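PDB 2YXL: 450aa long hypothetical fmu protein from Pyrococcus horikoshii, which probably transfers a methyl group from S-adenosyl-L-methionine to the C5 position of cytosine in RNA. Local coordinates for residues G226-F230 / D231-A235; S31-A34 / K35-A38; A93-A97 / L98-P102; E172-D175 / F176-V180; T389-F393 / K394-E398. All blocks are in the same frame, centred on the assembly; numbering follows the deposited sequence.

Contact 1: G226-F230 / D231-A235; sequences GPYNF and DTSSA
The ring of Tyr228, whose hydroxyl meets Ser233 across the turn, presents its edge to one face of Phe230: Tyr228 CD2 sits 3.7 Å above the Phe230 ring plane, over its centre, while Phe230 CD2 lies in the plane of the tyrosine ring, at its edge. Phe230 also meets the ring of Phe236 edge-to-face, and its side chain packs on strands 186-191 and 241-243, a place that calls for a large apolar residue. The tyrosine adds a polar end to this aromatic group. With CG trans to the backbone N (chi1 -173°), its ring swings toward Ser233, where Tyr228 OH is hydrogen-bonded to Ser233 OG at 2.7 Å. The same Ser233 OG caps Phe236 N, making Ser233 the N-cap of helix 234-237, the short helix that follows strand 221-225 of the antiparallel sheet in the ferredoxin-like region. A small residue with a hydroxyl close to the backbone suits that position. The turn before it is held by a weak bond from Ser233 N to Phe230 O, 3.4 Å long. On the more exposed side, Asn229 ND2 gives a weak, bent hydrogen bond to Asp231 OD1 (2.7 Å), the amide and carboxylate planes standing 73° apart. Thr232 crosses the asparagine nearly at a right angle, its CG2 methyl 3.4 Å from Asn229 OD1, and Asp231 OD1 also forms a long, weak ion pair with Lys40.

Contact 2: S31-A34 / K35-A38; sequences SQYA and KREA
Tyr33 and Arg36, one helical turn apart, meet at a slant, the phenol ring and the guanidinium group turned 78° against each other. The arginine chain leaves the helix with CG opposite the backbone N (chi1 -174°), then bends at chi2 and chi3, which brings NH1 back over the preceding turn. There Arg36 NH1 lies 3.7 Å from Tyr33 CD1, near the base of the ring, and 3.0 Å from Tyr33 O, although at an angle too poor for a hydrogen bond. That carbonyl is instead taken by Glu37 N at 3.0 Å, within the regular i to i+4 bonds of helix 32-41. Arg36 NH2 forms a long salt bridge of 3.9 Å with Glu37 OE2. An alanine here is likely to leave the Glu37 carboxylate without this mate and remove the contact beside Tyr33 CD1. Elsewhere on the helix, Gln32 bonds to Asn349 and Tyr58, Lys35 to Thr54, and Ala34 and Ala38, small enough for close packing, rest on helix 12-24. The Tyr33 side chain is about 6 Å from that of Pro270, predicted to bind S-adenosyl-L-methionine. With one long salt bridge and one poorly angled approach to a carbonyl, the guanidinium is probably held by charge more than by directed bonds.

Contact 3: A93-A97 / L98-P102; sequences AVDIA and LFHDP
Ile96 and Pro102 pack closely where the chain folds back after helix 84-99: Ile96 CG2 touches Pro102 CG at 3.6 Å, the branch being directed there by its position trans to the backbone N. A proline just past the helix end offers that methyl a rigid apolar ring. A turn earlier Val94 and Leu98 lie side by side, pointing the same way, with Val94 CG1 3.9 Å from Leu98 CD1. These apolar side chains face helices 47-75, 104-121 and 124-138 and the loop holding Tyr140 and Pro142. The place is the C-terminal end of one helix in the all-helical N-terminal part of the chain, probably comparable to that of bacterial RsmB. His100 is the first residue to leave helical geometry, yet its N still reaches Ile96 O at 3.2 Å. The polar side is held less firmly. His100 NE2 gives a weak hydrogen bond to Asp95 OD1, 2.9 Å long but bent to 129°; the carboxylate oxygen lies in the imidazole plane, at its edge, though the two planes are 66° apart. The carboxylate of Asp59 lies close to that of Asp95, so a proton or a charged imidazole would probably ease their repulsion. Exposed Asp101 points away from the helix, its carboxylate in a long, weak ion pair with Lys7.

Contact 4: E172-D175 / F176-V180; sequences ETED and FFRSV
Arg178 turns back along helix 173-181 to meet two acids of the preceding turn in a three-residue salt-bridge network, and the torsions of Arg178 and Glu174 decide how. Its chain bends at chi3 (-79°), which lays the guanidinium beside Asp175. In the shorter salt bridge Arg178 NH2 donates to Asp175 OD1 at 2.9 Å; the oxygen sits in the guanidinium plane, whereas the nitrogen meets it from above the carboxylate plane. Arg178 NE adds a weak bond of 3.4 Å to the same Asp175 OD1. Glu174, with CG opposite its backbone N (chi1 -171°) and extended beyond, passes over the flat group: Glu174 CG is 3.4 Å above one guanidinium face, and Glu174 OE1 forms a salt bridge of 3.6 Å with Arg178 NH1. Acids three and four residues ahead of a long base suit this exposed face. On the buried face Thr173 CG2 lies at the edge of the Phe177 ring, 3.7 Å from Phe177 CE1, and Phe176 CD1 covers one face of that ring. In this ferredoxin-like region Thr173 and Phe177 rest on helix 159-169; the Phe177 ring also meets the nearly parallel ring of Tyr155, ending helix 147-155, while Asp175, Phe176 and Ser179 touch His434 of helix 433-436.

Contact 5: T389-F393 / K394-E398; sequences TCSIF and KEENE
Ser391 OG is gripped from several directions: it donates to Glu396 OE2 at 2.7 Å, accepts from Phe393 N at 3.2 Å, and is hydrogen-bonded to the hydroxyls of Thr341 and Ser343. The serine hydroxyl, short and able both to give and to accept, suits such a buried crossing point. It approaches Glu396 OE2 from above the carboxylate plane, 65° out of it. Extended beyond CG, the glutamate runs side by side with Phe393, whose ring edge lies against the same oxygen, Phe393 CD1 being 3.3 Å from Glu396 OE2. Thr341 also binds OE2, and Gln368 NE2 binds OE1, so the buried charge is probably spread over these polar neighbours. A leucine in place of Glu396 would probably leave the hydroxyl of Ser391 and the amide of Gln368 without this acceptor in the interior. The backbone is shaped by two successive ST turns: Thr389 OG1 accepts from Ser391 N at 3.2 Å, and Ser391 OG does likewise for Phe393 N. Beyond them Glu396 N makes a weak bond of 3.3 Å to Phe393 O. The first turn encloses Cys390, the predicted nucleophile, whose side chain points away from 394-398. This is consistent with the Thr-Cys-Ser loop of RNA cytosine-5 methyltransferases, placed after strand 383-389 of the Rossmann-like sheet, near the bound sinefungin.

How the contacts relate
All five contacts join neighbouring turns of the chain, but their settings differ. Contact 5 is buried, in the catalytic domain, and relies on polar groups held by many partners; contact 1 is at the surface, combining an aromatic pair and a helix N-cap with weak bonds along the turn. Contacts 2, 3 and 4 each belong to a helix with one buried and one more open side: contact 2 places polar ends against other parts of the fold, contact 3 closes a helix with apolar packing, and contact 4 carries a salt-bridge network outside. Contacts 1 and 2 touch through Asp231 and Arg36, contacts 4 and 5 through Phe176 and Ile392, whereas contact 3, in the helical N-terminal region with contact 2, touches none of the others.

Contact 1: G226-F230 / D231-A235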
loop_
_atom_site.group_PDB
_atom_site.type_symbol
_atom_site.label_atom_id
_atom_site.label_comp_id
_atom_site.label_asym_id
_atom_site.label_seq_id
_atom_site.Cartn_x
_atom_site.Cartn_y
_atom_site.Cartn_z
ATOM N N GLY A 226 -9.196 -10.877 7.419
ATOM C CA GLY A 226 -8.220 -11.875 6.987
ATOM C C GLY A 226 -8.046 -13.011 7.984
ATOM O O GLY A 226 -8.592 -12.953 9.088
ATOM N N PRO A 227 -7.283 -14.057 7.606
ATOM C CA PRO A 227 -6.617 -14.192 6.310
ATOM C C PRO A 227 -7.551 -14.705 5.213
ATOM O O PRO A 227 -8.464 -15.487 5.485
ATOM C CB PRO A 227 -5.512 -15.206 6.593
ATOM C CG PRO A 227 -6.045 -16.048 7.696
ATOM C CD PRO A 227 -7.019 -15.212 8.483
ATOM N N TYR A 228 -7.315 -14.252 3.986
ATOM C CA TYR A 228 -8.127 -14.646 2.843
ATOM C C TYR A 228 -7.254 -14.962 1.634
ATOM O O TYR A 228 -6.512 -14.105 1.147
ATOM C CB TYR A 228 -9.132 -13.545 2.505
ATOM C CG TYR A 228 -10.133 -13.919 1.437
ATOM C CD1 TYR A 228 -11.247 -14.698 1.745
ATOM C CD2 TYR A 228 -9.973 -13.484 0.120
ATOM C CE1 TYR A 228 -12.174 -15.044 0.770
ATOM C CE2 TYR A 228 -10.895 -13.822 -0.863
ATOM C CZ TYR A 228 -11.994 -14.601 -0.530
ATOM O OH TYR A 228 -12.916 -14.942 -1.493
ATOM N N ASN A 229 -7.354 -16.200 1.158
ATOM C CA ASN A 229 -6.584 -16.655 0.008
ATOM C C ASN A 229 -7.264 -16.282 -1.310
ATOM O O ASN A 229 -8.330 -16.807 -1.642
ATOM C CB ASN A 229 -6.347 -18.167 0.096
ATOM C CG ASN A 229 -5.243 -18.650 -0.835
ATOM O OD1 ASN A 229 -4.926 -19.840 -0.864
ATOM N ND2 ASN A 229 -4.652 -17.734 -1.595
ATOM N N PHE A 230 -6.633 -15.373 -2.051
ATOM C CA PHE A 230 -7.184 -14.861 -3.308
ATOM C C PHE A 230 -6.989 -15.793 -4.507
ATOM O O PHE A 230 -7.821 -15.807 -5.418
ATOM C CB PHE A 230 -6.616 -13.473 -3.625
ATOM C CG PHE A 230 -7.206 -12.367 -2.789
ATOM C CD1 PHE A 230 -6.502 -11.841 -1.709
ATOM C CD2 PHE A 230 -8.464 -11.847 -3.086
ATOM C CE1 PHE A 230 -7.045 -10.813 -0.933
ATOM C CE2 PHE A 230 -9.015 -10.822 -2.315
ATOM C CZ PHE A 230 -8.305 -10.305 -1.235
ATOM N N ASP A 231 -5.901 -16.564 -4.511
ATOM C CA ASP A 231 -5.618 -17.479 -5.627
ATOM C C ASP A 231 -6.331 -18.836 -5.525
ATOM O O ASP A 231 -6.100 -19.729 -6.346
ATOM C CB ASP A 231 -4.104 -17.648 -5.870
ATOM C CG ASP A 231 -3.313 -17.871 -4.591
ATOM O OD1 ASP A 231 -3.260 -16.949 -3.750
ATOM O OD2 ASP A 231 -2.720 -18.960 -4.439
ATOM N N THR A 232 -7.194 -18.980 -4.521
ATOM C CA THR A 232 -8.087 -20.138 -4.408
ATOM C C THR A 232 -9.546 -19.686 -4.306
ATOM O O THR A 232 -10.462 -20.511 -4.261
ATOM C CB THR A 232 -7.741 -21.040 -3.197
ATOM O OG1 THR A 232 -7.756 -20.261 -1.995
ATOM C CG2 THR A 232 -6.375 -21.695 -3.368
ATOM N N SER A 233 -9.747 -18.370 -4.273
ATOM C CA SER A 233 -11.078 -17.773 -4.187
ATOM C C SER A 233 -11.826 -17.861 -5.513
ATOM O O SER A 233 -11.292 -17.493 -6.564
ATOM C CB SER A 233 -10.976 -16.312 -3.747
ATOM O OG SER A 233 -12.189 -15.619 -3.989
ATOM N N SER A 234 -13.065 -18.345 -5.451
ATOM C CA SER A 234 -13.932 -18.425 -6.624
ATOM C C SER A 234 -14.306 -17.033 -7.118
ATOM O O SER A 234 -14.294 -16.771 -8.320
ATOM C CB SER A 234 -15.194 -19.235 -6.314
ATOM O OG SER A 234 -14.880 -20.590 -6.044
ATOM N N ALA A 235 -14.622 -16.145 -6.176
ATOM C CA ALA A 235 -15.017 -14.772 -6.483
ATOM C C ALA A 235 -13.922 -13.985 -7.200
ATOM O O ALA A 235 -14.210 -13.208 -8.111
ATOM C CB ALA A 235 -15.447 -14.048 -5.215
#

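Contact 2: S31-A34 / K35-A38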
loop_
_atom_site.group_PDB
_atom_site.type_symbol
_atom_site.label_atom_id
_atom_site.label_comp_id
_atom_site.label_asym_id
_atom_site.label_seq_id
_atom_site.Cartn_x
_atom_site.Cartn_y
_atom_site.Cartn_z
ATOM N N SER A 31 4.366 -5.652 -0.074
ATOM C CA SER A 31 4.908 -6.805 0.658
ATOM C C SER A 31 3.917 -7.954 0.917
ATOM O O SER A 31 4.329 -9.064 1.259
ATOM C CB SER A 31 5.550 -6.348 1.972
ATOM O OG SER A 31 4.601 -5.707 2.809
ATOM N N GLN A 32 2.625 -7.678 0.757
ATOM C CA GLN A 32 1.580 -8.700 0.867
ATOM C C GLN A 32 1.808 -9.856 -0.108
ATOM O O GLN A 32 1.623 -11.019 0.250
ATOM C CB GLN A 32 0.194 -8.089 0.631
ATOM C CG GLN A 32 -0.383 -7.325 1.822
ATOM C CD GLN A 32 0.006 -5.843 1.870
ATOM O OE1 GLN A 32 -0.438 -5.110 2.758
ATOM N NE2 GLN A 32 0.828 -5.399 0.918
ATOM N N TYR A 33 2.208 -9.521 -1.336
ATOM C CA TYR A 33 2.540 -10.511 -2.366
ATOM C C TYR A 33 3.694 -11.411 -1.923
ATOM O O TYR A 33 3.720 -12.603 -2.235
ATOM C CB TYR A 33 2.906 -9.821 -3.686
ATOM C CG TYR A 33 1.732 -9.292 -4.483
ATOM C CD1 TYR A 33 1.226 -10.007 -5.569
ATOM C CD2 TYR A 33 1.139 -8.068 -4.166
ATOM C CE1 TYR A 33 0.149 -9.523 -6.314
ATOM C CE2 TYR A 33 0.062 -7.574 -4.902
ATOM C CZ TYR A 33 -0.428 -8.307 -5.973
ATOM O OH TYR A 33 -1.491 -7.823 -6.705
ATOM N N ALA A 34 4.643 -10.827 -1.196
ATOM C CA ALA A 34 5.783 -11.564 -0.661
ATOM C C ALA A 34 5.357 -12.504 0.464
ATOM O O ALA A 34 5.814 -13.649 0.531
ATOM C CB ALA A 34 6.853 -10.600 -0.177
ATOM N N LYS A 35 4.480 -12.012 1.337
ATOM C CA LYS A 35 3.945 -12.809 2.432
ATOM C C LYS A 35 3.167 -14.000 1.887
ATOM O O LYS A 35 3.365 -15.126 2.337
ATOM C CB LYS A 35 3.064 -11.960 3.349
ATOM C CG LYS A 35 2.632 -12.669 4.632
ATOM C CD LYS A 35 1.747 -11.786 5.505
ATOM C CE LYS A 35 0.319 -11.691 4.974
ATOM N NZ LYS A 35 -0.430 -12.973 5.119
ATOM N N ARG A 36 2.299 -13.745 0.908
ATOM C CA ARG A 36 1.520 -14.798 0.256
ATOM C C ARG A 36 2.436 -15.857 -0.354
ATOM O O ARG A 36 2.259 -17.050 -0.109
ATOM C CB ARG A 36 0.599 -14.215 -0.825
ATOM C CG ARG A 36 -0.361 -15.232 -1.453
ATOM C CD ARG A 36 -0.597 -14.970 -2.947
ATOM N NE ARG A 36 0.513 -15.445 -3.780
ATOM C CZ ARG A 36 1.462 -14.669 -4.304
ATOM N NH1 ARG A 36 1.451 -13.355 -4.103
ATOM N NH2 ARG A 36 2.428 -15.208 -5.041
ATOM N N GLU A 37 3.412 -15.405 -1.138
ATOM C CA GLU A 37 4.367 -16.286 -1.812
ATOM C C GLU A 37 5.111 -17.194 -0.828
ATOM O O GLU A 37 5.191 -18.405 -1.041
ATOM C CB GLU A 37 5.348 -15.456 -2.657
ATOM C CG GLU A 37 6.656 -16.155 -3.046
ATOM C CD GLU A 37 6.583 -16.921 -4.357
ATOM O OE1 GLU A 37 7.585 -16.891 -5.104
ATOM O OE2 GLU A 37 5.542 -17.554 -4.645
ATOM N N ALA A 38 5.631 -16.601 0.246
ATOM C CA ALA A 38 6.426 -17.328 1.238
ATOM C C ALA A 38 5.600 -18.344 2.020
ATOM O O ALA A 38 6.076 -19.441 2.325
ATOM C CB ALA A 38 7.107 -16.357 2.190
#

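Contact 3: A93-A97 / L98-P102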
loop_
_atom_site.group_PDB
_atom_site.type_symbol
_atom_site.label_atom_id
_atom_site.label_comp_id
_atom_site.label_asym_id
_atom_site.label_seq_id
_atom_site.Cartn_x
_atom_site.Cartn_y
_atom_site.Cartn_z
ATOM N N ALA A 93 14.381 -12.518 14.482
ATOM C CA ALA A 93 14.843 -12.922 15.812
ATOM C C ALA A 93 14.735 -11.799 16.845
ATOM O O ALA A 93 14.298 -12.034 17.971
ATOM C CB ALA A 93 16.269 -13.464 15.750
ATOM N N VAL A 94 15.132 -10.589 16.456
ATOM C CA VAL A 94 15.067 -9.424 17.344
ATOM C C VAL A 94 13.618 -9.090 17.705
ATOM O O VAL A 94 13.312 -8.808 18.865
ATOM C CB VAL A 94 15.800 -8.191 16.736
ATOM C CG1 VAL A 94 15.458 -6.906 17.497
ATOM C CG2 VAL A 94 17.312 -8.422 16.725
ATOM N N ASP A 95 12.731 -9.147 16.715
ATOM C CA ASP A 95 11.310 -8.885 16.937
ATOM C C ASP A 95 10.665 -9.923 17.856
ATOM O O ASP A 95 9.871 -9.579 18.739
ATOM C CB ASP A 95 10.564 -8.840 15.605
ATOM C CG ASP A 95 9.148 -8.345 15.752
ATOM O OD1 ASP A 95 8.212 -9.143 15.532
ATOM O OD2 ASP A 95 8.968 -7.160 16.100
ATOM N N ILE A 96 11.007 -11.191 17.640
ATOM C CA ILE A 96 10.463 -12.280 18.443
ATOM C C ILE A 96 10.975 -12.200 19.886
ATOM O O ILE A 96 10.198 -12.352 20.831
ATOM C CB ILE A 96 10.708 -13.664 17.782
ATOM C CG1 ILE A 96 9.701 -13.875 16.645
ATOM C CG2 ILE A 96 10.585 -14.788 18.796
ATOM C CD1 ILE A 96 9.979 -15.072 15.755
ATOM N N ALA A 97 12.269 -11.927 20.041
ATOM C CA ALA A 97 12.895 -11.834 21.363
ATOM C C ALA A 97 12.416 -10.632 22.180
ATOM O O ALA A 97 12.210 -10.746 23.386
ATOM C CB ALA A 97 14.414 -11.820 21.241
ATOM N N LEU A 98 12.238 -9.489 21.523
ATOM C CA LEU A 98 11.862 -8.261 22.222
ATOM C C LEU A 98 10.372 -8.145 22.516
ATOM O O LEU A 98 9.990 -7.577 23.539
ATOM C CB LEU A 98 12.314 -7.018 21.447
ATOM C CG LEU A 98 13.803 -6.681 21.304
ATOM C CD1 LEU A 98 13.946 -5.299 20.673
ATOM C CD2 LEU A 98 14.545 -6.744 22.635
ATOM N N PHE A 99 9.535 -8.678 21.631
ATOM C CA PHE A 99 8.106 -8.369 21.679
ATOM C C PHE A 99 7.143 -9.540 21.889
ATOM O O PHE A 99 6.067 -9.354 22.447
ATOM C CB PHE A 99 7.694 -7.579 20.428
ATOM C CG PHE A 99 8.465 -6.301 20.236
ATOM C CD1 PHE A 99 8.254 -5.208 21.074
ATOM C CD2 PHE A 99 9.400 -6.189 19.212
ATOM C CE1 PHE A 99 8.967 -4.026 20.899
ATOM C CE2 PHE A 99 10.117 -5.011 19.027
ATOM C CZ PHE A 99 9.902 -3.929 19.872
ATOM N N HIS A 100 7.523 -10.738 21.454
ATOM C CA HIS A 100 6.556 -11.835 21.371
ATOM C C HIS A 100 6.754 -12.990 22.350
ATOM O O HIS A 100 6.049 -13.997 22.258
ATOM C CB HIS A 100 6.440 -12.337 19.930
ATOM C CG HIS A 100 6.123 -11.256 18.946
ATOM N ND1 HIS A 100 4.937 -10.554 18.969
ATOM C CD2 HIS A 100 6.844 -10.746 17.919
ATOM C CE1 HIS A 100 4.940 -9.661 17.996
ATOM N NE2 HIS A 100 6.085 -9.758 17.343
ATOM N N ASP A 101 7.702 -12.841 23.274
ATOM C CA ASP A 101 7.929 -13.815 24.355
ATOM C C ASP A 101 7.802 -15.284 23.898
ATOM O O ASP A 101 6.837 -15.973 24.263
ATOM C CB ASP A 101 6.989 -13.523 25.541
ATOM C CG ASP A 101 7.363 -14.296 26.801
ATOM O OD1 ASP A 101 8.467 -14.884 26.855
ATOM O OD2 ASP A 101 6.546 -14.316 27.748
ATOM N N PRO A 102 8.781 -15.766 23.108
ATOM C CA PRO A 102 8.729 -17.115 22.534
ATOM C C PRO A 102 8.907 -18.221 23.568
ATOM O O PRO A 102 9.559 -18.010 24.593
ATOM C CB PRO A 102 9.921 -17.126 21.575
ATOM C CG PRO A 102 10.876 -16.144 22.159
ATOM C CD PRO A 102 10.015 -15.057 22.720
#

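Contact 4: E172-D175 / F176-V180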
loop_
_atom_site.group_PDB
_atom_site.type_symbol
_atom_site.label_atom_id
_atom_site.label_comp_id
_atom_site.label_asym_id
_atom_site.label_seq_id
_atom_site.Cartn_x
_atom_site.Cartn_y
_atom_site.Cartn_z
ATOM N N GLU A 172 -3.703 16.242 16.271
ATOM C CA GLU A 172 -4.166 14.947 15.769
ATOM C C GLU A 172 -3.040 13.965 15.437
ATOM O O GLU A 172 -3.307 12.829 15.037
ATOM C CB GLU A 172 -5.078 15.147 14.551
ATOM C CG GLU A 172 -6.422 15.793 14.880
ATOM C CD GLU A 172 -7.312 15.996 13.662
ATOM O OE1 GLU A 172 -7.102 15.327 12.627
ATOM O OE2 GLU A 172 -8.238 16.830 13.746
ATOM N N THR A 173 -1.791 14.396 15.616
ATOM C CA THR A 173 -0.614 13.582 15.280
ATOM C C THR A 173 -0.598 12.229 15.999
ATOM O O THR A 173 -0.330 11.198 15.377
ATOM C CB THR A 173 0.709 14.347 15.548
ATOM O OG1 THR A 173 0.684 15.598 14.853
ATOM C CG2 THR A 173 1.920 13.549 15.078
ATOM N N GLU A 174 -0.887 12.238 17.299
ATOM C CA GLU A 174 -0.916 11.012 18.098
ATOM C C GLU A 174 -1.980 10.030 17.597
ATOM O O GLU A 174 -1.711 8.837 17.461
ATOM C CB GLU A 174 -1.125 11.334 19.583
ATOM C CG GLU A 174 -0.952 10.136 20.517
ATOM C CD GLU A 174 -0.956 10.508 21.994
ATOM O OE1 GLU A 174 -0.253 9.830 22.771
ATOM O OE2 GLU A 174 -1.655 11.469 22.385
ATOM N N ASP A 175 -3.176 10.542 17.313
ATOM C CA ASP A 175 -4.278 9.725 16.800
ATOM C C ASP A 175 -3.969 9.122 15.429
ATOM O O ASP A 175 -4.325 7.967 15.160
ATOM C CB ASP A 175 -5.578 10.532 16.747
ATOM C CG ASP A 175 -6.190 10.747 18.121
ATOM O OD1 ASP A 175 -6.109 9.831 18.969
ATOM O OD2 ASP A 175 -6.767 11.832 18.348
ATOM N N PHE A 176 -3.304 9.905 14.577
ATOM C CA PHE A 176 -2.873 9.440 13.259
ATOM C C PHE A 176 -1.974 8.218 13.376
ATOM O O PHE A 176 -2.207 7.202 12.715
ATOM C CB PHE A 176 -2.149 10.550 12.491
ATOM C CG PHE A 176 -1.478 10.077 11.227
ATOM C CD1 PHE A 176 -0.120 9.771 11.216
ATOM C CD2 PHE A 176 -2.208 9.928 10.048
ATOM C CE1 PHE A 176 0.503 9.327 10.052
ATOM C CE2 PHE A 176 -1.593 9.485 8.879
ATOM C CZ PHE A 176 -0.233 9.185 8.881
ATOM N N PHE A 177 -0.946 8.321 14.215
ATOM C CA PHE A 177 -0.016 7.214 14.401
ATOM C C PHE A 177 -0.662 6.022 15.098
ATOM O O PHE A 177 -0.330 4.883 14.795
ATOM C CB PHE A 177 1.278 7.664 15.088
ATOM C CG PHE A 177 2.212 8.406 14.173
ATOM C CD1 PHE A 177 2.380 9.782 14.293
ATOM C CD2 PHE A 177 2.901 7.733 13.169
ATOM C CE1 PHE A 177 3.235 10.474 13.438
ATOM C CE2 PHE A 177 3.751 8.419 12.307
ATOM C CZ PHE A 177 3.922 9.792 12.445
ATOM N N ARG A 178 -1.602 6.286 16.002
ATOM C CA ARG A 178 -2.413 5.219 16.586
ATOM C C ARG A 178 -3.174 4.432 15.516
ATOM O O ARG A 178 -3.115 3.203 15.495
ATOM C CB ARG A 178 -3.366 5.758 17.658
ATOM C CG ARG A 178 -2.754 5.778 19.052
ATOM C CD ARG A 178 -3.819 5.854 20.134
ATOM N NE ARG A 178 -4.338 7.211 20.299
ATOM C CZ ARG A 178 -3.966 8.051 21.265
ATOM N NH1 ARG A 178 -3.064 7.681 22.170
ATOM N NH2 ARG A 178 -4.499 9.267 21.327
ATOM N N SER A 179 -3.856 5.144 14.619
ATOM C CA SER A 179 -4.614 4.503 13.541
ATOM C C SER A 179 -3.761 3.724 12.530
ATOM O O SER A 179 -4.226 2.728 11.978
ATOM C CB SER A 179 -5.499 5.512 12.812
ATOM O OG SER A 179 -4.721 6.455 12.095
ATOM N N VAL A 180 -2.530 4.171 12.283
ATOM C CA VAL A 180 -1.623 3.430 11.390
ATOM C C VAL A 180 -0.798 2.370 12.133
ATOM O O VAL A 180 -0.042 1.617 11.516
ATOM C CB VAL A 180 -0.707 4.358 10.518
ATOM C CG1 VAL A 180 -1.543 5.256 9.610
ATOM C CG2 VAL A 180 0.253 5.179 11.376
#

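Contact 5: T389-F393 / K394-E398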
loop_
_atom_site.group_PDB
_atom_site.type_symbol
_atom_site.label_atom_id
_atom_site.label_comp_id
_atom_site.label_asym_id
_atom_site.label_seq_id
_atom_site.Cartn_x
_atom_site.Cartn_y
_atom_site.Cartn_z
ATOM N N THR A 389 -3.535 11.569 -5.021
ATOM C CA THR A 389 -2.403 10.811 -4.502
ATOM C C THR A 389 -2.858 10.075 -3.244
ATOM O O THR A 389 -3.878 10.425 -2.638
ATOM C CB THR A 389 -1.204 11.714 -4.119
ATOM O OG1 THR A 389 -1.498 12.413 -2.901
ATOM C CG2 THR A 389 -0.869 12.715 -5.230
ATOM N N CYS A 390 -2.106 9.051 -2.855
ATOM C CA CYS A 390 -2.286 8.450 -1.541
ATOM C C CYS A 390 -1.152 8.915 -0.629
ATOM O O CYS A 390 -0.526 8.126 0.074
ATOM C CB CYS A 390 -2.379 6.928 -1.629
ATOM S SG CYS A 390 -1.083 6.182 -2.607
ATOM N N SER A 391 -0.901 10.220 -0.669
ATOM C CA SER A 391 0.113 10.864 0.153
ATOM C C SER A 391 -0.550 11.892 1.062
ATOM O O SER A 391 -1.583 12.462 0.713
ATOM C CB SER A 391 1.162 11.541 -0.732
ATOM O OG SER A 391 2.013 12.378 0.033
ATOM N N ILE A 392 0.051 12.127 2.224
ATOM C CA ILE A 392 -0.483 13.099 3.176
ATOM C C ILE A 392 0.262 14.434 3.135
ATOM O O ILE A 392 -0.135 15.389 3.806
ATOM C CB ILE A 392 -0.489 12.552 4.623
ATOM C CG1 ILE A 392 0.914 12.098 5.036
ATOM C CG2 ILE A 392 -1.522 11.424 4.758
ATOM C CD1 ILE A 392 1.168 12.132 6.532
ATOM N N PHE A 393 1.330 14.494 2.344
ATOM C CA PHE A 393 2.177 15.680 2.279
ATOM C C PHE A 393 1.576 16.779 1.411
ATOM O O PHE A 393 1.091 16.517 0.307
ATOM C CB PHE A 393 3.576 15.321 1.768
ATOM C CG PHE A 393 4.302 14.315 2.620
ATOM C CD1 PHE A 393 4.866 13.180 2.043
ATOM C CD2 PHE A 393 4.426 14.499 3.996
ATOM C CE1 PHE A 393 5.550 12.243 2.819
ATOM C CE2 PHE A 393 5.105 13.565 4.781
ATOM C CZ PHE A 393 5.669 12.437 4.189
ATOM N N LYS A 394 1.620 18.007 1.920
ATOM C CA LYS A 394 1.128 19.173 1.187
ATOM C C LYS A 394 1.897 19.393 -0.115
ATOM O O LYS A 394 1.314 19.819 -1.110
ATOM C CB LYS A 394 1.194 20.433 2.057
ATOM C CG LYS A 394 0.155 20.479 3.169
ATOM C CD LYS A 394 0.460 21.584 4.165
ATOM C CE LYS A 394 -0.461 21.505 5.372
ATOM N NZ LYS A 394 -0.064 22.467 6.442
ATOM N N GLU A 395 3.195 19.083 -0.096
ATOM C CA GLU A 395 4.075 19.232 -1.265
ATOM C C GLU A 395 3.596 18.485 -2.508
ATOM O O GLU A 395 3.797 18.950 -3.630
ATOM C CB GLU A 395 5.502 18.792 -0.927
ATOM C CG GLU A 395 6.420 19.914 -0.443
ATOM C CD GLU A 395 6.046 20.465 0.928
ATOM O OE1 GLU A 395 6.437 21.614 1.222
ATOM O OE2 GLU A 395 5.371 19.757 1.711
ATOM N N GLU A 396 2.969 17.331 -2.299
ATOM C CA GLU A 396 2.471 16.507 -3.393
ATOM C C GLU A 396 1.024 16.832 -3.734
ATOM O O GLU A 396 0.517 16.424 -4.781
ATOM C CB GLU A 396 2.584 15.033 -3.022
ATOM C CG GLU A 396 3.989 14.483 -3.081
ATOM C CD GLU A 396 4.094 13.133 -2.410
ATOM O OE1 GLU A 396 3.962 12.112 -3.114
ATOM O OE2 GLU A 396 4.290 13.094 -1.176
ATOM N N ASN A 397 0.371 17.576 -2.846
ATOM C CA ASN A 397 -1.066 17.791 -2.917
ATOM C C ASN A 397 -1.476 19.247 -3.147
ATOM O O ASN A 397 -1.537 19.698 -4.294
ATOM C CB ASN A 397 -1.738 17.217 -1.666
ATOM C CG ASN A 397 -1.528 15.718 -1.520
ATOM O OD1 ASN A 397 -1.412 15.205 -0.409
ATOM N ND2 ASN A 397 -1.482 15.009 -2.642
ATOM N N GLU A 398 -1.751 19.970 -2.060
ATOM C CA GLU A 398 -2.240 21.354 -2.130
ATOM C C GLU A 398 -1.265 22.295 -2.838
ATOM O O GLU A 398 -1.683 23.206 -3.556
ATOM C CB GLU A 398 -2.575 21.891 -0.732
ATOM C CG GLU A 398 -3.875 21.342 -0.133
ATOM C CD GLU A 398 -3.693 20.039 0.641
ATOM O OE1 GLU A 398 -4.655 19.612 1.314
ATOM O OE2 GLU A 398 -2.600 19.439 0.586
#